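Local atomic coordinates of possible galactose mutarotase (Streptomyces platensis subsp. rosaceus, PDB entry 4RNL), a protein that is of unknown function but belongs to the aldose 1-epimerase family and possibly interconverts the alpha and beta anomers of galactose. Residues Gly33-Val38 and Thr47-Asp52; Gly75-Ala80 and Phe119-Trp124. One frame throughout, in Å; residues are numbered along the deposited sequence.

Contact 1 of 2, residues Gly33-Val38 and Thr47-Asp52; sequences GLRVRV and TVEAPD
Arg-35 and Glu-49 run side by side from facing positions of an antiparallel beta hairpin, a worked example of a cross-strand salt bridge. The guanidinium grips the carboxylate side-on: NE of Arg-35 reaches Glu-49 OE2 at 2.7 Å, nearly straight at 174°, and NH2 of Arg-35 meets Glu-49 OE1 at 3.0 Å. CG of Arg-35 stands anti to the backbone N (chi1 -179°), and a bend at chi3 turns the guanidinium edge onto the acid. Glu-49 OE2 also lies over one face of the Arg-37 guanidinium, 3.7 Å from Arg-37 NH1, a long ion pair by charge alone with no N-H aimed at it. The two guanidinium groups gather round one carboxylate, which probably balances their charges. Arg-37 NH1 gives Thr-47 OG1 only a weak bond; a water joins that hydroxyl to Glu-49 OE2. With an alanine at Arg-35, Glu-49 loses both bonds of the side-on pair and its carboxylate is likely to be held less firmly. Beneath, Glu-49 N bonds to Arg-35 O at 2.8 Å. On the other face Val-36 lies across from Val-48, which packs on Phe-340 of strand 332-342. Strands 21-28 and 57-59 flank the hairpin within its five-stranded sheet.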
ATOM      1  N   GLY A  33      17.454 -13.590   4.452  1.00 24.22           N
ATOM      2  CA  GLY A  33      16.134 -13.276   3.939  1.00 22.15           C
ATOM      3  C   GLY A  33      15.498 -12.117   4.677  1.00 18.27           C
ATOM      4  O   GLY A  33      16.157 -11.121   4.979  1.00 26.14           O
ATOM      5  N   LEU A  34      14.209 -12.248   4.971  1.00 16.67           N
ATOM      6  CA  LEU A  34      13.461 -11.172   5.590  1.00 16.20           C
ATOM      7  C   LEU A  34      12.779 -11.643   6.849  1.00 15.32           C
ATOM      8  O   LEU A  34      12.565 -12.840   7.046  1.00 15.77           O
ATOM      9  CB  LEU A  34      12.358 -10.683   4.644  1.00 16.50           C
ATOM     10  CG  LEU A  34      12.686 -10.164   3.252  1.00 18.36           C
ATOM     11  CD1 LEU A  34      11.420  -9.594   2.658  1.00 17.53           C
ATOM     12  CD2 LEU A  34      13.769  -9.115   3.325  1.00 18.95           C
ATOM     13  N   ARG A  35      12.411 -10.685   7.690  1.00 15.11           N
ATOM     14  CA  ARG A  35      11.376 -10.920   8.686  1.00 14.79           C
ATOM     15  C   ARG A  35      10.301  -9.876   8.417  1.00 13.46           C
ATOM     16  O   ARG A  35      10.592  -8.674   8.301  1.00 14.46           O
ATOM     17  CB  ARG A  35      11.909 -10.818  10.127  1.00 15.02           C
ATOM     18  CG  ARG A  35      10.816 -11.083  11.171  1.00 14.24           C
ATOM     19  CD  ARG A  35      11.372 -11.390  12.552  1.00 16.74           C
ATOM     20  NE  ARG A  35      12.241 -10.327  13.042  1.00 23.89           N
ATOM     21  CZ  ARG A  35      13.144 -10.494  14.005  1.00 33.45           C
ATOM     22  NH1 ARG A  35      13.284 -11.684  14.580  1.00 29.26           N
ATOM     23  NH2 ARG A  35      13.903  -9.475  14.392  1.00 34.26           N
ATOM     24  N   VAL A  36       9.076 -10.351   8.261  1.00 12.25           N
ATOM     25  CA  VAL A  36       7.933  -9.486   8.028  1.00 11.83           C
ATOM     26  C   VAL A  36       6.892  -9.823   9.074  1.00 15.23           C
ATOM     27  O   VAL A  36       6.618 -10.997   9.323  1.00 17.29           O
ATOM     28  CB  VAL A  36       7.344  -9.713   6.617  1.00 12.50           C
ATOM     29  CG1 VAL A  36       6.064  -8.891   6.430  1.00 12.82           C
ATOM     30  CG2 VAL A  36       8.380  -9.353   5.536  1.00 12.97           C
ATOM     31  N   ARG A  37       6.322  -8.804   9.708  1.00 11.09           N
ATOM     32  CA  ARG A  37       5.241  -9.045  10.660  1.00 10.51           C
ATOM     33  C   ARG A  37       3.966  -8.377  10.164  1.00 11.98           C
ATOM     34  O   ARG A  37       4.003  -7.227   9.722  1.00 10.77           O
ATOM     35  CB  ARG A  37       5.617  -8.519  12.046  1.00 13.48           C
ATOM     36  CG  ARG A  37       6.873  -9.158  12.624  1.00 15.42           C
ATOM     37  CD  ARG A  37       7.098  -8.724  14.065  1.00 26.97           C
ATOM     38  NE  ARG A  37       8.325  -9.299  14.613  1.00 33.81           N
ATOM     39  CZ  ARG A  37       9.430  -8.603  14.861  1.00 47.40           C
ATOM     40  NH1 ARG A  37       9.459  -7.296  14.620  1.00 51.25           N
ATOM     41  NH2 ARG A  37      10.503  -9.208  15.355  1.00 47.14           N
ATOM     42  N   VAL A  38       2.853  -9.102  10.244  1.00 11.89           N
ATOM     43  CA  VAL A  38       1.572  -8.658   9.701  1.00 11.11           C
ATOM     44  C   VAL A  38       0.499  -8.751  10.786  1.00 14.53           C
ATOM     45  O   VAL A  38       0.405  -9.762  11.497  1.00 14.18           O
ATOM     46  CB  VAL A  38       1.141  -9.526   8.500  1.00 12.34           C
ATOM     47  CG1 VAL A  38      -0.202  -9.060   7.952  1.00 11.94           C
ATOM     48  CG2 VAL A  38       2.202  -9.486   7.388  1.00 10.75           C
ATOM     49  N   THR A  47       6.222  -4.546  10.498  1.00 13.61           N
ATOM     50  CA  THR A  47       7.666  -4.425  10.301  1.00 14.59           C
ATOM     51  C   THR A  47       8.162  -5.226   9.094  1.00 12.53           C
ATOM     52  O   THR A  47       7.590  -6.255   8.724  1.00 10.31           O
ATOM     53  CB  THR A  47       8.476  -4.859  11.548  1.00 23.36           C
ATOM     54  OG1 THR A  47       8.024  -6.142  11.990  1.00 22.09           O
ATOM     55  CG2 THR A  47       8.353  -3.855  12.696  1.00 27.38           C
ATOM     56  N   VAL A  48       9.235  -4.726   8.493  1.00 11.50           N
ATOM     57  CA  VAL A  48       9.944  -5.387   7.407  1.00 11.66           C
ATOM     58  C   VAL A  48      11.433  -5.252   7.719  1.00 14.18           C
ATOM     59  O   VAL A  48      11.942  -4.137   7.866  1.00 13.12           O
ATOM     60  CB  VAL A  48       9.653  -4.710   6.046  1.00 14.10           C
ATOM     61  CG1 VAL A  48      10.533  -5.303   4.965  1.00 15.66           C
ATOM     62  CG2 VAL A  48       8.177  -4.861   5.665  1.00 10.74           C
ATOM     63  N   GLU A  49      12.123  -6.378   7.855  1.00 12.64           N
ATOM     64  CA  GLU A  49      13.550  -6.365   8.172  1.00 12.88           C
ATOM     65  C   GLU A  49      14.339  -7.079   7.084  1.00 15.61           C
ATOM     66  O   GLU A  49      13.966  -8.172   6.664  1.00 12.59           O
ATOM     67  CB  GLU A  49      13.797  -7.036   9.524  1.00 15.10           C
ATOM     68  CG  GLU A  49      13.239  -6.231  10.696  1.00 14.09           C
ATOM     69  CD  GLU A  49      13.094  -7.054  11.958  1.00 23.99           C
ATOM     70  OE1 GLU A  49      13.983  -6.967  12.825  1.00 24.21           O
ATOM     71  OE2 GLU A  49      12.089  -7.789  12.083  1.00 26.13           O
ATOM     72  N   ALA A  50      15.439  -6.462   6.657  1.00 11.81           N
ATOM     73  CA  ALA A  50      16.231  -6.944   5.530  1.00 12.87           C
ATOM     74  C   ALA A  50      17.694  -6.578   5.757  1.00 12.80           C
ATOM     75  O   ALA A  50      17.989  -5.558   6.392  1.00 12.74           O
ATOM     76  CB  ALA A  50      15.730  -6.302   4.229  1.00 11.72           C
ATOM     77  N   PRO A  51      18.618  -7.388   5.221  1.00 15.13           N
ATOM     78  CA  PRO A  51      20.045  -7.109   5.439  1.00 14.37           C
ATOM     79  C   PRO A  51      20.586  -5.966   4.581  1.00 15.83           C
ATOM     80  O   PRO A  51      20.111  -5.758   3.453  1.00 14.24           O
ATOM     81  CB  PRO A  51      20.723  -8.428   5.048  1.00 17.24           C
ATOM     82  CG  PRO A  51      19.807  -9.029   4.031  1.00 17.51           C
ATOM     83  CD  PRO A  51      18.402  -8.632   4.456  1.00 17.42           C
ATOM     84  N   ASP A  52      21.568  -5.235   5.115  1.00 15.95           N
ATOM     85  CA  ASP A  52      22.299  -4.240   4.332  1.00 17.34           C
ATOM     86  C   ASP A  52      23.444  -4.938   3.593  1.00 19.10           C
ATOM     87  O   ASP A  52      23.568  -6.166   3.666  1.00 17.64           O
ATOM     88  CB  ASP A  52      22.801  -3.076   5.217  1.00 15.36           C
ATOM     89  CG  ASP A  52      23.847  -3.501   6.261  1.00 23.82           C
ATOM     90  OD1 ASP A  52      24.421  -4.608   6.169  1.00 20.31           O
ATOM     91  OD2 ASP A  52      24.120  -2.692   7.180  1.00 21.07           O
TER
HETATM   92  O   HOH W   1       9.879  -7.566  10.829  1.00 22.94           O
HETATM   93  O   HOH W   2      11.898  -5.185  14.943  1.00 40.68           O

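Contact 2 of 2, residues Gly75-Ala80 and Phe119-Trp124. With PO4 (phosphate ion), chain H.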
ATOM      1  N   GLY A  75      -4.324   7.775  10.674  1.00 20.15           N
ATOM      2  CA  GLY A  75      -4.321   8.769   9.612  1.00 21.40           C
ATOM      3  C   GLY A  75      -3.159   8.680   8.637  1.00 18.69           C
ATOM      4  O   GLY A  75      -3.245   9.192   7.517  1.00 15.15           O
ATOM      5  N   SER A  76      -2.067   8.050   9.060  1.00 14.20           N
ATOM      6  CA  SER A  76      -0.893   7.879   8.205  1.00 13.54           C
ATOM      7  C   SER A  76      -1.019   6.652   7.323  1.00 12.51           C
ATOM      8  O   SER A  76      -0.251   6.482   6.373  1.00 13.44           O
ATOM      9  CB  SER A  76       0.379   7.720   9.049  1.00 13.51           C
ATOM     10  OG  SER A  76       0.719   8.934   9.704  1.00 15.42           O
ATOM     11  N   TYR A  77      -1.962   5.780   7.673  1.00 12.39           N
ATOM     12  CA  TYR A  77      -2.126   4.487   7.016  1.00 12.34           C
ATOM     13  C   TYR A  77      -0.844   3.649   6.993  1.00 14.18           C
ATOM     14  O   TYR A  77      -0.605   2.921   6.033  1.00 12.27           O
ATOM     15  CB  TYR A  77      -2.663   4.675   5.588  1.00 11.10           C
ATOM     16  CG  TYR A  77      -4.052   5.270   5.566  1.00 11.88           C
ATOM     17  CD1 TYR A  77      -4.239   6.645   5.627  1.00 17.01           C
ATOM     18  CD2 TYR A  77      -5.173   4.456   5.529  1.00 13.79           C
ATOM     19  CE1 TYR A  77      -5.515   7.195   5.626  1.00 19.94           C
ATOM     20  CE2 TYR A  77      -6.458   4.995   5.532  1.00 15.90           C
ATOM     21  CZ  TYR A  77      -6.619   6.365   5.588  1.00 16.25           C
ATOM     22  OH  TYR A  77      -7.890   6.909   5.583  1.00 16.97           O
ATOM     23  N   PHE A  78      -0.025   3.744   8.040  1.00 12.66           N
ATOM     24  CA  PHE A  78       1.213   2.965   8.092  1.00 15.03           C
ATOM     25  C   PHE A  78       0.941   1.482   7.852  1.00 18.21           C
ATOM     26  O   PHE A  78       0.086   0.896   8.512  1.00 11.35           O
ATOM     27  CB  PHE A  78       1.905   3.133   9.449  1.00 13.39           C
ATOM     28  CG  PHE A  78       2.596   4.455   9.626  1.00 16.92           C
ATOM     29  CD1 PHE A  78       3.080   5.162   8.529  1.00 15.30           C
ATOM     30  CD2 PHE A  78       2.769   4.989  10.894  1.00 22.90           C
ATOM     31  CE1 PHE A  78       3.736   6.382   8.707  1.00 16.82           C
ATOM     32  CE2 PHE A  78       3.417   6.207  11.079  1.00 26.51           C
ATOM     33  CZ  PHE A  78       3.898   6.904   9.983  1.00 17.73           C
ATOM     34  N   GLY A  79       1.654   0.900   6.884  1.00 13.68           N
ATOM     35  CA  GLY A  79       1.606  -0.526   6.582  1.00 11.73           C
ATOM     36  C   GLY A  79       0.292  -1.123   6.102  1.00 14.32           C
ATOM     37  O   GLY A  79       0.183  -2.347   5.934  1.00 13.69           O
ATOM     38  N   ALA A  80      -0.696  -0.277   5.829  1.00 10.60           N
ATOM     39  CA  ALA A  80      -2.078  -0.745   5.818  1.00 13.00           C
ATOM     40  C   ALA A  80      -2.574  -1.369   4.521  1.00 11.52           C
ATOM     41  O   ALA A  80      -2.259  -0.901   3.424  1.00 11.63           O
ATOM     42  CB  ALA A  80      -3.010   0.384   6.235  1.00 17.76           C
ATOM     43  N   PHE A 119     -10.857  -0.602   5.053  1.00  7.96           N
ATOM     44  CA  PHE A 119     -10.253  -1.913   5.317  1.00  8.59           C
ATOM     45  C   PHE A 119      -9.063  -1.817   6.275  1.00 15.76           C
ATOM     46  O   PHE A 119      -8.712  -2.791   6.937  1.00 11.39           O
ATOM     47  CB  PHE A 119      -9.785  -2.576   4.007  1.00 11.59           C
ATOM     48  CG  PHE A 119     -10.910  -3.066   3.095  1.00 10.45           C
ATOM     49  CD1 PHE A 119     -12.248  -2.832   3.391  1.00 14.88           C
ATOM     50  CD2 PHE A 119     -10.600  -3.788   1.944  1.00 12.93           C
ATOM     51  CE1 PHE A 119     -13.266  -3.307   2.540  1.00 13.71           C
ATOM     52  CE2 PHE A 119     -11.602  -4.252   1.086  1.00 15.25           C
ATOM     53  CZ  PHE A 119     -12.938  -4.013   1.390  1.00 14.48           C
ATOM     54  N   SER A 120      -8.449  -0.637   6.348  1.00 10.46           N
ATOM     55  CA  SER A 120      -7.262  -0.468   7.185  0.64  8.67           C
ATOM     56  C   SER A 120      -7.606  -0.306   8.662  1.00 11.98           C
ATOM     57  O   SER A 120      -6.711  -0.274   9.507  1.00 13.25           O
ATOM     58  CB  SER A 120      -6.467   0.747   6.720  0.64 10.38           C
ATOM     59  OG  SER A 120      -7.224   1.918   6.917  0.64 13.32           O
ATOM     60  N   ARG A 121      -8.895  -0.218   8.972  1.00 11.66           N
ATOM     61  CA  ARG A 121      -9.335   0.001  10.351  1.00 13.72           C
ATOM     62  C   ARG A 121     -10.342  -1.036  10.821  1.00 14.44           C
ATOM     63  O   ARG A 121     -11.139  -0.769  11.720  1.00 13.70           O
ATOM     64  CB  ARG A 121      -9.937   1.404  10.498  1.00 17.77           C
ATOM     65  CG  ARG A 121      -8.923   2.532  10.358  1.00 23.20           C
ATOM     66  CD  ARG A 121      -9.226   3.394   9.153  1.00 26.69           C
ATOM     67  NE  ARG A 121      -8.244   4.465   8.980  1.00 25.62           N
ATOM     68  CZ  ARG A 121      -8.549   5.755   8.968  1.00 21.73           C
ATOM     69  NH1 ARG A 121      -9.816   6.145   9.099  1.00 17.94           N
ATOM     70  NH2 ARG A 121      -7.594   6.655   8.799  1.00 18.11           N
ATOM     71  N   VAL A 122     -10.315  -2.214  10.198  1.00 12.95           N
ATOM     72  CA  VAL A 122     -11.153  -3.327  10.631  1.00 13.21           C
ATOM     73  C   VAL A 122     -10.283  -4.565  10.836  1.00 14.10           C
ATOM     74  O   VAL A 122      -9.167  -4.645  10.302  1.00 13.09           O
ATOM     75  CB  VAL A 122     -12.275  -3.638   9.609  1.00 16.94           C
ATOM     76  CG1 VAL A 122     -13.197  -2.437   9.452  1.00 14.39           C
ATOM     77  CG2 VAL A 122     -11.678  -4.018   8.265  1.00 13.68           C
ATOM     78  N   VAL A 123     -10.779  -5.518  11.620  1.00 12.43           N
ATOM     79  CA  VAL A 123     -10.016  -6.735  11.913  1.00 15.34           C
ATOM     80  C   VAL A 123     -10.381  -7.852  10.934  1.00 16.20           C
ATOM     81  O   VAL A 123     -11.565  -8.104  10.664  1.00 15.73           O
ATOM     82  CB  VAL A 123     -10.221  -7.199  13.366  1.00 18.05           C
ATOM     83  CG1 VAL A 123      -9.463  -8.492  13.640  1.00 15.51           C
ATOM     84  CG2 VAL A 123      -9.753  -6.122  14.336  1.00 17.35           C
ATOM     85  N   TRP A 124      -9.354  -8.502  10.394  1.00 15.08           N
ATOM     86  CA  TRP A 124      -9.504  -9.587   9.421  1.00 15.01           C
ATOM     87  C   TRP A 124      -9.308 -10.965  10.056  1.00 16.85           C
ATOM     88  O   TRP A 124      -8.519 -11.118  10.998  1.00 17.00           O
ATOM     89  CB  TRP A 124      -8.477  -9.392   8.293  1.00 14.27           C
ATOM     90  CG  TRP A 124      -8.739  -8.151   7.477  1.00 12.85           C
ATOM     91  CD1 TRP A 124      -8.663  -6.856   7.893  1.00 14.39           C
ATOM     92  CD2 TRP A 124      -9.139  -8.108   6.103  1.00 12.88           C
ATOM     93  NE1 TRP A 124      -8.989  -6.003   6.858  1.00 13.13           N
ATOM     94  CE2 TRP A 124      -9.281  -6.751   5.748  1.00 14.75           C
ATOM     95  CE3 TRP A 124      -9.373  -9.090   5.136  1.00 14.21           C
ATOM     96  CZ2 TRP A 124      -9.664  -6.350   4.468  1.00 15.00           C
ATOM     97  CZ3 TRP A 124      -9.750  -8.689   3.859  1.00 14.71           C
ATOM     98  CH2 TRP A 124      -9.892  -7.332   3.539  1.00 16.68           C
TER
HETATM   99  P   PO4 H 404      -3.327  10.954  13.346  0.82 52.39           P
HETATM  100  O1  PO4 H 404      -3.790  12.316  12.889  0.82 53.04           O
HETATM  101  O2  PO4 H 404      -1.993  10.637  12.712  0.82 54.79           O
HETATM  102  O3  PO4 H 404      -3.170  10.975  14.848  0.82 52.53           O
HETATM  103  O4  PO4 H 404      -4.345   9.908  12.939  0.82 39.93           O
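Two loops meet here in the beta-rich fold of the aldose 1-epimerase family: one leads from helix 67-72 to strand 81-82 and contains a type II beta turn from Tyr-77 to Ala-80, the other leads into strand 125-129. They meet by shape and not by bonds to each other. The Tyr-77 ring and the Arg-121 guanidinium lie almost parallel, their planes 9° apart, although the side chains cross at about a right angle. Tyr-77 OH sits over one guanidinium face near its rim, 3.2 Å from Arg-121 NH2, at an angle too poor for a hydrogen bond. A bend at chi2 (116°) carries the Arg-121 guanidinium there, and its NH1 is held by Pro-116 O. Ser-120 CB meets the methyl of Ala-80, CB to CB, at 3.5 Å. The turn is closed by Ala-80 N bonding to Tyr-77 O at 3.2 Å, with Gly-79 at positive phi. At the outer end, Gly-75 N donates to a phosphate oxygen, O4, at 3.1 Å; His-73 also binds this ion, probably from the crystallisation liquor. The Tyr-77 ring meets His-113 edge-to-face and Ala-80 shares a backbone bond with His-182, probable counterparts of the active-site histidines of galactose mutarotases, so the contact probably borders the sugar pocket.

Followed from the N terminus, the chain illustrates how local and longer closures can succeed one another. Contact 1 comes first: strands 35-39 and 45-51 return on each other after a short connection, closing a hairpin in the five-stranded sheet. Contact 2 opens only after that hairpin is complete, and joins two loops across 38 intervening residues that include five short strands. The two closures are therefore in series, neither nested nor crossed. The centres of contact 1 and contact 2 lie about 19 Å apart, and the nearest atoms of contact 1 and contact 2 about 7 Å apart, without touching. Backbone bonds nevertheless bring them into relation: Gly-79 is joined to Val-45 by a backbone hydrogen bond, as Trp-124 is to Thr-40.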